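Local coordinates for hypothetical protein PH0730 (Pyrococcus horikoshii, PDB 2P8T) that is of unknown function but probably carries a winged-helix domain and may bind ATP and have aminoacyl-tRNA ligase activity, at residues T49-L54 with D58-K63; V17-A22 with L40-G45; K74-K79 with T192-E197; I118-K123 with A175-I180. All blocks are in the same frame, centred on the assembly; numbering follows the deposited sequence.

Contact 1 (T49-L54 with D58-K63)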
loop_
_atom_site.group_PDB
_atom_site.type_symbol
_atom_site.label_atom_id
_atom_site.label_comp_id
_atom_site.label_asym_id
_atom_site.label_seq_id
_atom_site.Cartn_x
_atom_site.Cartn_y
_atom_site.Cartn_z
ATOM N N THR A 49 10.327 -14.483 10.823
ATOM C CA THR A 49 9.477 -15.558 10.355
ATOM C C THR A 49 8.925 -15.257 8.966
ATOM O O THR A 49 8.906 -16.124 8.099
ATOM C CB THR A 49 8.317 -15.816 11.343
ATOM O OG1 THR A 49 8.875 -16.220 12.606
ATOM C CG2 THR A 49 7.422 -16.895 10.830
ATOM N N LEU A 50 8.480 -14.018 8.782
ATOM C CA LEU A 50 8.015 -13.559 7.483
ATOM C C LEU A 50 9.096 -13.733 6.412
ATOM O O LEU A 50 8.806 -14.316 5.369
ATOM C CB LEU A 50 7.528 -12.101 7.566
ATOM C CG LEU A 50 7.195 -11.395 6.256
ATOM C CD1 LEU A 50 6.213 -12.180 5.425
ATOM C CD2 LEU A 50 6.661 -9.997 6.593
ATOM N N LEU A 51 10.320 -13.273 6.677
ATOM C CA LEU A 51 11.427 -13.381 5.700
ATOM C C LEU A 51 11.828 -14.832 5.441
ATOM O O LEU A 51 12.142 -15.217 4.307
ATOM C CB LEU A 51 12.631 -12.537 6.115
ATOM C CG LEU A 51 12.426 -11.015 6.173
ATOM C CD1 LEU A 51 13.702 -10.339 6.575
ATOM C CD2 LEU A 51 11.943 -10.450 4.843
ATOM N N ARG A 52 11.780 -15.658 6.486
ATOM C CA ARG A 52 12.016 -17.081 6.282
ATOM C C ARG A 52 10.954 -17.721 5.406
ATOM O O ARG A 52 11.287 -18.489 4.511
ATOM C CB ARG A 52 12.214 -17.834 7.597
ATOM C CG ARG A 52 13.681 -17.992 7.998
ATOM C CD ARG A 52 14.580 -16.946 7.336
ATOM N NE ARG A 52 15.663 -16.477 8.197
ATOM C CZ ARG A 52 15.671 -15.288 8.791
ATOM N NH1 ARG A 52 14.647 -14.458 8.626
ATOM N NH2 ARG A 52 16.700 -14.938 9.555
ATOM N N LYS A 53 9.676 -17.398 5.627
ATOM C CA LYS A 53 8.647 -17.965 4.769
ATOM C C LYS A 53 8.855 -17.509 3.332
ATOM O O LYS A 53 8.764 -18.315 2.415
ATOM C CB LYS A 53 7.229 -17.595 5.237
ATOM C CG LYS A 53 6.134 -18.365 4.504
ATOM C CD LYS A 53 6.108 -19.831 4.919
ATOM C CE LYS A 53 4.969 -20.565 4.224
ATOM N NZ LYS A 53 4.939 -21.978 4.704
ATOM N N LEU A 54 9.141 -16.220 3.151
ATOM C CA LEU A 54 9.419 -15.710 1.794
ATOM C C LEU A 54 10.603 -16.440 1.164
ATOM O O LEU A 54 10.533 -16.817 -0.007
ATOM C CB LEU A 54 9.644 -14.200 1.810
ATOM C CG LEU A 54 8.401 -13.377 2.126
ATOM C CD1 LEU A 54 8.807 -11.943 2.298
ATOM C CD2 LEU A 54 7.325 -13.507 1.032
ATOM N N ASP A 58 10.772 -19.184 -2.203
ATOM C CA ASP A 58 11.620 -18.704 -3.323
ATOM C C ASP A 58 11.114 -17.358 -3.839
ATOM O O ASP A 58 11.136 -17.086 -5.049
ATOM C CB ASP A 58 11.681 -19.718 -4.469
ATOM C CG ASP A 58 12.718 -19.337 -5.540
ATOM O OD1 ASP A 58 13.766 -18.769 -5.168
ATOM O OD2 ASP A 58 12.454 -19.593 -6.746
ATOM N N ILE A 59 10.640 -16.531 -2.914
ATOM C CA ILE A 59 10.156 -15.208 -3.276
ATOM C C ILE A 59 11.249 -14.193 -3.053
ATOM O O ILE A 59 11.371 -13.231 -3.811
ATOM C CB ILE A 59 8.849 -14.851 -2.543
ATOM C CG1 ILE A 59 7.723 -15.737 -3.091
ATOM C CG2 ILE A 59 8.488 -13.377 -2.716
ATOM C CD1 ILE A 59 6.397 -15.644 -2.283
ATOM N N ILE A 60 12.052 -14.424 -2.024
ATOM C CA ILE A 60 13.247 -13.618 -1.763
ATOM C C ILE A 60 14.481 -14.495 -1.555
ATOM O O ILE A 60 14.374 -15.699 -1.296
ATOM C CB ILE A 60 13.098 -12.684 -0.536
ATOM C CG1 ILE A 60 13.082 -13.487 0.782
ATOM C CG2 ILE A 60 11.882 -11.750 -0.681
ATOM C CD1 ILE A 60 13.088 -12.629 2.008
ATOM N N ARG A 61 15.645 -13.876 -1.701
ATOM C CA ARG A 61 16.918 -14.504 -1.378
ATOM C C ARG A 61 17.747 -13.482 -0.627
ATOM O O ARG A 61 17.510 -12.281 -0.758
ATOM C CB ARG A 61 17.640 -14.989 -2.646
ATOM C CG ARG A 61 17.150 -16.344 -3.205
ATOM C CD ARG A 61 17.657 -17.523 -2.357
ATOM N NE ARG A 61 17.057 -18.819 -2.695
ATOM C CZ ARG A 61 15.900 -19.275 -2.201
ATOM N NH1 ARG A 61 15.171 -18.523 -1.377
ATOM N NH2 ARG A 61 15.463 -20.482 -2.546
ATOM N N SER A 62 18.700 -13.958 0.179
ATOM C CA SER A 62 19.535 -13.087 1.009
ATOM C C SER A 62 20.982 -13.042 0.522
ATOM O O SER A 62 21.549 -14.076 0.161
ATOM C CB SER A 62 19.504 -13.536 2.466
ATOM O OG SER A 62 20.466 -12.827 3.228
ATOM N N LYS A 63 21.555 -11.834 0.523
ATOM C CA LYS A 63 22.939 -11.569 0.074
ATOM C C LYS A 63 23.259 -12.127 -1.307
ATOM O O LYS A 63 22.574 -11.811 -2.282
ATOM C CB LYS A 63 23.968 -12.058 1.102
ATOM C CG LYS A 63 24.400 -10.997 2.111
ATOM C CD LYS A 63 25.142 -9.867 1.406
ATOM C CE LYS A 63 24.846 -8.530 2.057
ATOM N NZ LYS A 63 24.690 -7.491 1.002
#

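Contact 2 (V17-A22 with L40-G45)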
loop_
_atom_site.group_PDB
_atom_site.type_symbol
_atom_site.label_atom_id
_atom_site.label_comp_id
_atom_site.label_asym_id
_atom_site.label_seq_id
_atom_site.Cartn_x
_atom_site.Cartn_y
_atom_site.Cartn_z
ATOM N N VAL A 17 -1.337 -10.560 5.799
ATOM C CA VAL A 17 -1.211 -10.390 4.340
ATOM C C VAL A 17 -0.738 -8.960 4.008
ATOM O O VAL A 17 0.010 -8.755 3.049
ATOM C CB VAL A 17 -2.520 -10.779 3.581
ATOM C CG1 VAL A 17 -3.652 -9.812 3.902
ATOM C CG2 VAL A 17 -2.300 -10.861 2.080
ATOM N N GLU A 18 -1.124 -7.986 4.835
ATOM C CA GLU A 18 -0.726 -6.607 4.597
ATOM C C GLU A 18 0.764 -6.466 4.818
ATOM O O GLU A 18 1.411 -5.706 4.126
ATOM C CB GLU A 18 -1.505 -5.624 5.491
ATOM C CG GLU A 18 -2.965 -5.444 5.080
ATOM C CD GLU A 18 -3.904 -6.462 5.685
ATOM O OE1 GLU A 18 -3.441 -7.288 6.504
ATOM O OE2 GLU A 18 -5.114 -6.423 5.351
ATOM N N ASP A 19 1.312 -7.205 5.791
ATOM C CA ASP A 19 2.753 -7.219 6.001
ATOM C C ASP A 19 3.471 -7.872 4.812
ATOM O O ASP A 19 4.519 -7.400 4.398
ATOM C CB ASP A 19 3.124 -7.966 7.298
ATOM C CG ASP A 19 2.561 -7.307 8.548
ATOM O OD1 ASP A 19 2.637 -6.052 8.683
ATOM O OD2 ASP A 19 2.053 -8.055 9.410
ATOM N N VAL A 20 2.919 -8.961 4.282
ATOM C CA VAL A 20 3.497 -9.633 3.102
ATOM C C VAL A 20 3.510 -8.624 1.963
ATOM O O VAL A 20 4.573 -8.355 1.380
ATOM C CB VAL A 20 2.706 -10.890 2.676
ATOM C CG1 VAL A 20 3.300 -11.530 1.392
ATOM C CG2 VAL A 20 2.628 -11.922 3.829
ATOM N N LEU A 21 2.353 -8.018 1.690
ATOM C CA LEU A 21 2.280 -7.036 0.591
ATOM C C LEU A 21 3.269 -5.891 0.785
ATOM O O LEU A 21 3.970 -5.514 -0.157
ATOM C CB LEU A 21 0.855 -6.513 0.383
ATOM C CG LEU A 21 -0.209 -7.526 -0.060
ATOM C CD1 LEU A 21 -1.619 -7.030 0.206
ATOM C CD2 LEU A 21 -0.009 -7.896 -1.519
ATOM N N ALA A 22 3.356 -5.363 2.014
ATOM C CA ALA A 22 4.299 -4.298 2.338
ATOM C C ALA A 22 5.748 -4.660 2.036
ATOM O O ALA A 22 6.479 -3.851 1.457
ATOM C CB ALA A 22 4.149 -3.844 3.798
ATOM N N LEU A 40 8.276 -1.433 8.673
ATOM C CA LEU A 40 7.005 -2.136 8.867
ATOM C C LEU A 40 6.443 -1.914 10.265
ATOM O O LEU A 40 5.237 -2.043 10.478
ATOM C CB LEU A 40 7.172 -3.641 8.664
ATOM C CG LEU A 40 7.623 -4.303 7.363
ATOM C CD1 LEU A 40 7.800 -5.791 7.633
ATOM C CD2 LEU A 40 6.625 -4.082 6.247
ATOM N N GLU A 41 7.330 -1.602 11.212
ATOM C CA GLU A 41 6.986 -1.514 12.633
ATOM C C GLU A 41 6.504 -2.888 13.110
ATOM O O GLU A 41 5.445 -3.009 13.733
ATOM C CB GLU A 41 5.922 -0.429 12.880
ATOM C CG GLU A 41 6.261 0.589 13.958
ATOM C CD GLU A 41 5.558 1.931 13.741
ATOM O OE1 GLU A 41 4.330 2.016 13.951
ATOM O OE2 GLU A 41 6.243 2.903 13.359
ATOM N N LEU A 42 7.284 -3.917 12.784
ATOM C CA LEU A 42 6.993 -5.297 13.182
ATOM C C LEU A 42 8.081 -5.856 14.091
ATOM O O LEU A 42 9.256 -5.500 13.961
ATOM C CB LEU A 42 6.863 -6.200 11.952
ATOM C CG LEU A 42 5.475 -6.584 11.436
ATOM C CD1 LEU A 42 4.759 -5.366 10.887
ATOM C CD2 LEU A 42 5.595 -7.684 10.372
ATOM N N GLY A 43 7.679 -6.748 14.993
ATOM C CA GLY A 43 8.607 -7.403 15.918
ATOM C C GLY A 43 9.692 -8.195 15.215
ATOM O O GLY A 43 9.514 -8.624 14.070
ATOM N N GLU A 44 10.823 -8.389 15.897
ATOM C CA GLU A 44 11.939 -9.145 15.326
ATOM C C GLU A 44 11.540 -10.587 14.996
ATOM O O GLU A 44 11.890 -11.103 13.941
ATOM C CB GLU A 44 13.157 -9.124 16.253
ATOM C CG GLU A 44 14.439 -9.595 15.556
ATOM C CD GLU A 44 15.657 -9.585 16.460
ATOM O OE1 GLU A 44 15.537 -9.990 17.643
ATOM O OE2 GLU A 44 16.744 -9.183 15.977
ATOM N N GLY A 45 10.792 -11.220 15.898
ATOM C CA GLY A 45 10.309 -12.581 15.679
ATOM C C GLY A 45 9.421 -12.663 14.454
ATOM O O GLY A 45 9.563 -13.570 13.637
#

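Contact 3 (K74-K79 with T192-E197)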
loop_
_atom_site.group_PDB
_atom_site.type_symbol
_atom_site.label_atom_id
_atom_site.label_comp_id
_atom_site.label_asym_id
_atom_site.label_seq_id
_atom_site.Cartn_x
_atom_site.Cartn_y
_atom_site.Cartn_z
ATOM N N LYS A 74 9.934 -10.980 -8.287
ATOM C CA LYS A 74 9.768 -9.910 -9.278
ATOM C C LYS A 74 8.497 -10.042 -10.124
ATOM O O LYS A 74 7.862 -9.027 -10.449
ATOM C CB LYS A 74 10.997 -9.852 -10.203
ATOM C CG LYS A 74 10.912 -8.766 -11.277
ATOM C CD LYS A 74 11.187 -7.376 -10.671
ATOM C CE LYS A 74 11.526 -6.353 -11.752
ATOM N NZ LYS A 74 10.364 -6.028 -12.599
ATOM N N GLU A 75 8.131 -11.268 -10.491
ATOM C CA GLU A 75 6.921 -11.503 -11.270
ATOM C C GLU A 75 5.717 -11.153 -10.395
ATOM O O GLU A 75 4.731 -10.590 -10.867
ATOM C CB GLU A 75 6.803 -12.957 -11.740
ATOM C CG GLU A 75 7.840 -13.394 -12.783
ATOM C CD GLU A 75 7.714 -14.861 -13.153
ATOM O OE1 GLU A 75 7.441 -15.694 -12.249
ATOM O OE2 GLU A 75 7.903 -15.191 -14.347
ATOM N N ILE A 76 5.811 -11.492 -9.114
ATOM C CA ILE A 76 4.741 -11.140 -8.178
ATOM C C ILE A 76 4.580 -9.628 -8.035
ATOM O O ILE A 76 3.466 -9.121 -8.132
ATOM C CB ILE A 76 4.931 -11.811 -6.802
ATOM C CG1 ILE A 76 4.608 -13.300 -6.914
ATOM C CG2 ILE A 76 4.004 -11.165 -5.751
ATOM C CD1 ILE A 76 5.119 -14.149 -5.710
ATOM N N ARG A 77 5.689 -8.924 -7.807
ATOM C CA ARG A 77 5.685 -7.462 -7.700
ATOM C C ARG A 77 5.160 -6.790 -8.968
ATOM O O ARG A 77 4.414 -5.806 -8.900
ATOM C CB ARG A 77 7.088 -6.939 -7.408
ATOM C CG ARG A 77 7.080 -5.560 -6.741
ATOM C CD ARG A 77 8.485 -5.020 -6.431
ATOM N NE ARG A 77 8.369 -3.831 -5.576
ATOM C CZ ARG A 77 8.021 -2.620 -6.026
ATOM N NH1 ARG A 77 7.803 -2.432 -7.317
ATOM N NH2 ARG A 77 7.902 -1.595 -5.197
ATOM N N ASP A 78 5.565 -7.308 -10.127
ATOM C CA ASP A 78 5.092 -6.742 -11.395
ATOM C C ASP A 78 3.585 -6.867 -11.517
ATOM O O ASP A 78 2.895 -5.923 -11.933
ATOM C CB ASP A 78 5.799 -7.384 -12.595
ATOM C CG ASP A 78 7.257 -6.995 -12.694
ATOM O OD1 ASP A 78 7.700 -6.060 -11.992
ATOM O OD2 ASP A 78 7.976 -7.628 -13.498
ATOM N N LYS A 79 3.072 -8.027 -11.122
ATOM C CA LYS A 79 1.648 -8.240 -11.029
ATOM C C LYS A 79 0.967 -7.252 -10.056
ATOM O O LYS A 79 -0.103 -6.759 -10.358
ATOM C CB LYS A 79 1.351 -9.687 -10.657
ATOM C CG LYS A 79 1.605 -10.678 -11.812
ATOM C CD LYS A 79 1.599 -12.141 -11.340
ATOM C CE LYS A 79 2.203 -13.066 -12.402
ATOM N NZ LYS A 79 1.432 -12.980 -13.693
ATOM N N THR A 192 -2.843 -12.490 -6.042
ATOM C CA THR A 192 -2.357 -13.819 -6.484
ATOM C C THR A 192 -2.313 -14.825 -5.329
ATOM O O THR A 192 -1.979 -14.449 -4.197
ATOM C CB THR A 192 -0.952 -13.739 -7.182
ATOM O OG1 THR A 192 -0.457 -15.063 -7.461
ATOM C CG2 THR A 192 0.054 -13.059 -6.299
ATOM N N PRO A 193 -2.649 -16.103 -5.604
ATOM C CA PRO A 193 -2.498 -17.133 -4.565
ATOM C C PRO A 193 -1.072 -17.258 -4.020
ATOM O O PRO A 193 -0.892 -17.654 -2.869
ATOM C CB PRO A 193 -2.901 -18.424 -5.277
ATOM C CG PRO A 193 -3.765 -17.974 -6.436
ATOM C CD PRO A 193 -3.185 -16.660 -6.860
ATOM N N GLU A 194 -0.074 -16.922 -4.842
ATOM C CA GLU A 194 1.318 -16.998 -4.431
ATOM C C GLU A 194 1.597 -16.095 -3.235
ATOM O O GLU A 194 2.450 -16.403 -2.419
ATOM C CB GLU A 194 2.257 -16.652 -5.593
ATOM C CG GLU A 194 2.019 -17.497 -6.840
ATOM C CD GLU A 194 3.234 -17.591 -7.757
ATOM O OE1 GLU A 194 4.015 -16.622 -7.846
ATOM O OE2 GLU A 194 3.408 -18.655 -8.398
ATOM N N ILE A 195 0.873 -14.978 -3.144
ATOM C CA ILE A 195 0.977 -14.086 -1.992
ATOM C C ILE A 195 0.221 -14.665 -0.795
ATOM O O ILE A 195 0.729 -14.687 0.328
ATOM C CB ILE A 195 0.454 -12.666 -2.322
ATOM C CG1 ILE A 195 1.415 -11.954 -3.284
ATOM C CG2 ILE A 195 0.261 -11.819 -1.035
ATOM C CD1 ILE A 195 0.928 -10.574 -3.748
ATOM N N LEU A 196 -0.997 -15.119 -1.039
ATOM C CA LEU A 196 -1.816 -15.734 0.013
ATOM C C LEU A 196 -1.109 -16.937 0.641
ATOM O O LEU A 196 -1.285 -17.205 1.834
ATOM C CB LEU A 196 -3.173 -16.155 -0.549
ATOM C CG LEU A 196 -4.064 -15.060 -1.151
ATOM C CD1 LEU A 196 -5.316 -15.671 -1.803
ATOM C CD2 LEU A 196 -4.442 -14.006 -0.101
ATOM N N GLU A 197 -0.293 -17.644 -0.151
ATOM C CA GLU A 197 0.490 -18.795 0.344
ATOM C C GLU A 197 1.456 -18.438 1.486
ATOM O O GLU A 197 1.877 -19.303 2.256
ATOM C CB GLU A 197 1.276 -19.439 -0.808
ATOM C CG GLU A 197 1.513 -20.939 -0.642
ATOM C CD GLU A 197 2.205 -21.606 -1.831
ATOM O OE1 GLU A 197 2.534 -20.927 -2.845
ATOM O OE2 GLU A 197 2.415 -22.841 -1.742
#

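Contact 4 (I118-K123 with A175-I180)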
loop_
_atom_site.group_PDB
_atom_site.type_symbol
_atom_site.label_atom_id
_atom_site.label_comp_id
_atom_site.label_asym_id
_atom_site.label_seq_id
_atom_site.Cartn_x
_atom_site.Cartn_y
_atom_site.Cartn_z
ATOM N N ILE A 118 -8.803 3.398 9.662
ATOM C CA ILE A 118 -8.617 3.828 11.054
ATOM C C ILE A 118 -8.507 2.616 12.016
ATOM O O ILE A 118 -7.707 2.646 12.971
ATOM C CB ILE A 118 -9.688 4.875 11.475
ATOM C CG1 ILE A 118 -9.489 6.179 10.672
ATOM C CG2 ILE A 118 -9.573 5.207 12.968
ATOM C CD1 ILE A 118 -10.650 7.149 10.749
ATOM N N LYS A 119 -9.271 1.556 11.745
ATOM C CA LYS A 119 -9.122 0.276 12.473
ATOM C C LYS A 119 -7.706 -0.295 12.357
ATOM O O LYS A 119 -7.208 -0.915 13.292
ATOM C CB LYS A 119 -10.141 -0.770 11.997
ATOM C CG LYS A 119 -11.547 -0.552 12.487
ATOM C CD LYS A 119 -12.442 -1.672 12.010
ATOM C CE LYS A 119 -13.891 -1.332 12.233
ATOM N NZ LYS A 119 -14.759 -2.477 11.848
ATOM N N PHE A 120 -7.070 -0.073 11.205
ATOM C CA PHE A 120 -5.662 -0.451 10.952
ATOM C C PHE A 120 -4.668 0.656 11.318
ATOM O O PHE A 120 -3.581 0.760 10.742
ATOM C CB PHE A 120 -5.493 -0.876 9.489
ATOM C CG PHE A 120 -5.094 -2.325 9.296
ATOM C CD1 PHE A 120 -6.007 -3.351 9.507
ATOM C CD2 PHE A 120 -3.807 -2.648 8.861
ATOM C CE1 PHE A 120 -5.643 -4.683 9.306
ATOM C CE2 PHE A 120 -3.430 -3.989 8.653
ATOM C CZ PHE A 120 -4.348 -4.997 8.881
ATOM N N ASP A 121 -5.058 1.482 12.283
ATOM C CA ASP A 121 -4.184 2.458 12.942
ATOM C C ASP A 121 -3.842 3.720 12.136
ATOM O O ASP A 121 -2.897 4.408 12.463
ATOM C CB ASP A 121 -2.926 1.779 13.514
ATOM C CG ASP A 121 -3.255 0.806 14.651
ATOM O OD1 ASP A 121 -3.974 1.204 15.596
ATOM O OD2 ASP A 121 -2.831 -0.366 14.585
ATOM N N ALA A 122 -4.635 4.022 11.110
ATOM C CA ALA A 122 -4.570 5.326 10.431
ATOM C C ALA A 122 -5.179 6.374 11.344
ATOM O O ALA A 122 -6.106 6.067 12.094
ATOM C CB ALA A 122 -5.358 5.275 9.101
ATOM N N LYS A 123 -4.680 7.606 11.257
ATOM C CA LYS A 123 -5.316 8.754 11.922
ATOM C C LYS A 123 -6.476 9.248 11.078
ATOM O O LYS A 123 -7.482 9.697 11.600
ATOM C CB LYS A 123 -4.299 9.867 12.175
ATOM C CG LYS A 123 -4.902 11.159 12.706
ATOM C CD LYS A 123 -3.807 12.046 13.282
ATOM C CE LYS A 123 -3.394 11.614 14.690
ATOM N NZ LYS A 123 -3.830 12.575 15.760
ATOM N N ALA A 175 0.821 4.496 8.389
ATOM C CA ALA A 175 0.233 4.988 7.120
ATOM C C ALA A 175 0.352 3.934 6.012
ATOM O O ALA A 175 -0.590 3.701 5.246
ATOM C CB ALA A 175 0.896 6.317 6.676
ATOM N N LEU A 176 1.525 3.316 5.912
ATOM C CA LEU A 176 1.753 2.313 4.875
ATOM C C LEU A 176 0.841 1.113 5.069
ATOM O O LEU A 176 0.172 0.678 4.126
ATOM C CB LEU A 176 3.216 1.858 4.841
ATOM C CG LEU A 176 3.540 0.860 3.711
ATOM C CD1 LEU A 176 3.082 1.360 2.343
ATOM C CD2 LEU A 176 5.037 0.546 3.703
ATOM N N LYS A 177 0.825 0.586 6.292
ATOM C CA LYS A 177 0.033 -0.600 6.622
ATOM C C LYS A 177 -1.462 -0.371 6.391
ATOM O O LYS A 177 -2.149 -1.222 5.811
ATOM C CB LYS A 177 0.312 -1.026 8.081
ATOM C CG LYS A 177 -0.110 -2.471 8.453
ATOM C CD LYS A 177 0.635 -2.961 9.722
ATOM C CE LYS A 177 -0.067 -4.143 10.414
ATOM N NZ LYS A 177 -0.068 -5.396 9.558
ATOM N N SER A 178 -1.962 0.780 6.829
ATOM C CA SER A 178 -3.382 1.077 6.679
ATOM C C SER A 178 -3.759 1.298 5.210
ATOM O O SER A 178 -4.830 0.856 4.770
ATOM C CB SER A 178 -3.798 2.278 7.536
ATOM O OG SER A 178 -3.048 3.453 7.230
ATOM N N ALA A 179 -2.890 1.967 4.452
ATOM C CA ALA A 179 -3.153 2.150 3.002
ATOM C C ALA A 179 -3.201 0.788 2.285
ATOM O O ALA A 179 -4.089 0.538 1.459
ATOM C CB ALA A 179 -2.092 3.074 2.377
ATOM N N ILE A 180 -2.260 -0.097 2.615
ATOM C CA ILE A 180 -2.240 -1.439 2.032
ATOM C C ILE A 180 -3.494 -2.217 2.443
ATOM O O ILE A 180 -4.076 -2.931 1.643
ATOM C CB ILE A 180 -0.920 -2.192 2.349
ATOM C CG1 ILE A 180 0.237 -1.491 1.637
ATOM C CG2 ILE A 180 -1.014 -3.681 1.889
ATOM C CD1 ILE A 180 1.626 -1.972 2.023
#

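Contact 1 (T49-L54 with D58-K63)
The flat carbonyl group of Leu54, in the last turns of helix 44-56, receives Ile59 N at 2.9 Å from Leu54 O. Ile60 N adds a weak second bond to that oxygen. A second flat group, the Arg61 guanidinium, carries Asp58 OD1 over one face, offset toward the rim; this salt bridge rests on charge alone, since no N-H points at the oxygen. Arg61 NH1 meanwhile reaches the carbonyl of Ser55 and, weakly, that of Ile60. The apolar side chains pack alongside. Leu54 CB lies 3.7 Å from Ile60 CG1, while Leu54 CD2 meets Ile59 CG2 at 3.9 Å. Ile60 places CG1 between its backbone N and carbonyl carbon (chi1 71°), which lets CD1 run on to Leu51 CD2, 3.8 Å away, the two side chains crossing near a right angle. Branched and long aliphatic residues suit this buried corner, which Val23 and His67 also border. Asp58, with positive phi, closes the helix in a Schellman motif, and strand 60-62 then pairs with 67-69. Helix, tight turn and hairpin in this order are consistent with a winged-helix domain, in which helix 44-56 would be the recognition helix and the hairpin the wing.

Contact 2 (V17-A22 with L40-G45)
Leu42 lays its isobutyl end against the carboxylate of Asp19, the two side chains coming from opposite directions. They join the first helix, 17-26, to the turn of a helix-turn-helix, in which helix 33-40 ends, Glu41, with positive phi, breaks the helical path and Gly43 takes the N-cap position of helix 44-56. Both methyls of Leu42 take part: CD1 comes to 3.1 Å from Asp19 OD1, a close approach for a carbon and an oxygen, and CD2 sits 3.6 Å from Asp19 CG. The acid is buried but not left without partners. Its OD1 forms a salt bridge with Lys177 and its OD2 accepts from the backbone N of Thr16, just ahead of the helix, so the polar ends are satisfied while leucine shields the group from solvent. An aspartate fits this first turn, where its charge would probably suit the helix dipole. One turn further along helix 17-26 the contact becomes purely apolar, and alanine's small side chain admits a leucine close to the helix. With its CG beside the backbone N (chi1 -61°), Leu40 brings CD2 to 3.5 Å from Ala22 CB, tighter than ordinary carbon packing.

Contact 3 (K74-K79 with T192-E197)
The carbonyl oxygen of Thr192, whose own methyl faces Ile76, is gripped by two backbone donors of the short helix that follows: Ile195 N at 3.1 Å from Thr192 O, and Leu196 N through a longer, weak bond. Thr192 is the N-cap of that helix, and its side chain also serves it, OG1 accepting from Glu194 N at 3.2 Å with an N-H...O angle of 155°. Threonine does two jobs here, since the hydroxyl caps the helix while CG2 approaches Ile76 CG2 to 4.4 Å. Ile76 carries the other side of the contact, and its two branches divide the partners. CG2, lying opposite the backbone N, meets Ile195 CG1 at 3.7 Å and Ile195 CD1 at a similar distance. The CG1 arm, held beside the backbone N (chi1 -73°), sends CD1 toward Glu194, whose OE1 lies 3.4 Å from Ile76 CD1. The glutamate lies at the margin, touching that methyl with both its carboxylate oxygen and its CB, while the buried Ile195 continues inward to Val17, Val20 and Leu21 of helix 17-26 and to Leu80. Ile76 likewise reaches Ile24 and Ile59. Along helix 71-81 itself, Lys74 NZ bridges to Asp78 OD1 at 2.7 Å, one turn on, using the syn lone pair of that oxygen. The arrangement is a helix-helix packing with beta-branched residues at its centre: an N-capped C-terminal helix folded back on helix 71-81, the helix after the hairpin 60-62/67-69, the probable wing of a winged-helix domain.

Contact 4 (I118-K123 with A175-I180)
Phe120 meets Lys177 with the edge of its ring, Lys177 CG lying near the ring plane at 3.7 Å from Phe120 CE2. The ring belongs to the first residue beyond helix 110-119, which ends in a Schellman motif with Asp121, at positive phi, as its C-prime residue. Alongside, the turn rests on Ser178 of helix 172-187, where Phe120 O stands 3.6 Å from Ser178 CB. Small residues suit this place because the backbones come close, the CA atoms of Phe120 and Ser178 lying 5.1 Å apart. Further out, other groups fix the first shell. Lys177 runs extended, with CG opposite its backbone N (chi1 -163°), before bending at its last torsion, so that CG, CE and NZ all pass close to Phe120 CE2; the NZ is held by Asp19 of helix 17-26. Phe120 is stacked with His181, one turn along helix 172-187, and touches Glu18. The far side of that helix packs on Ile98 and Ile100 of the five-stranded antiparallel sheet, so the turn covers a sheet-bound helix. Ser178 OG, with the carbonyls of Lys174 and Ala175 within reach, sits 3.5 Å from Ala122 CB.

Contacts 1 and 2 are buried: contact 2 lies at the turn that leads into helix 44-56, contact 1 at its end, and that helix would run from the turn of the helix-turn-helix to the wing. Contact 3 is only partly buried and closes the same layer from the C-terminal end, touching both through its isoleucines. Contact 4, also partly buried, lies in the sheet-containing part of the chain. It reaches contact 2 through the salt bridge of Asp19 with Lys177 and through Ile180 on Leu21 and Ala22. Contact 1 adds backbone hydrogen bonds to its side-chain packing, whereas the other three rely on packing alone between their segments.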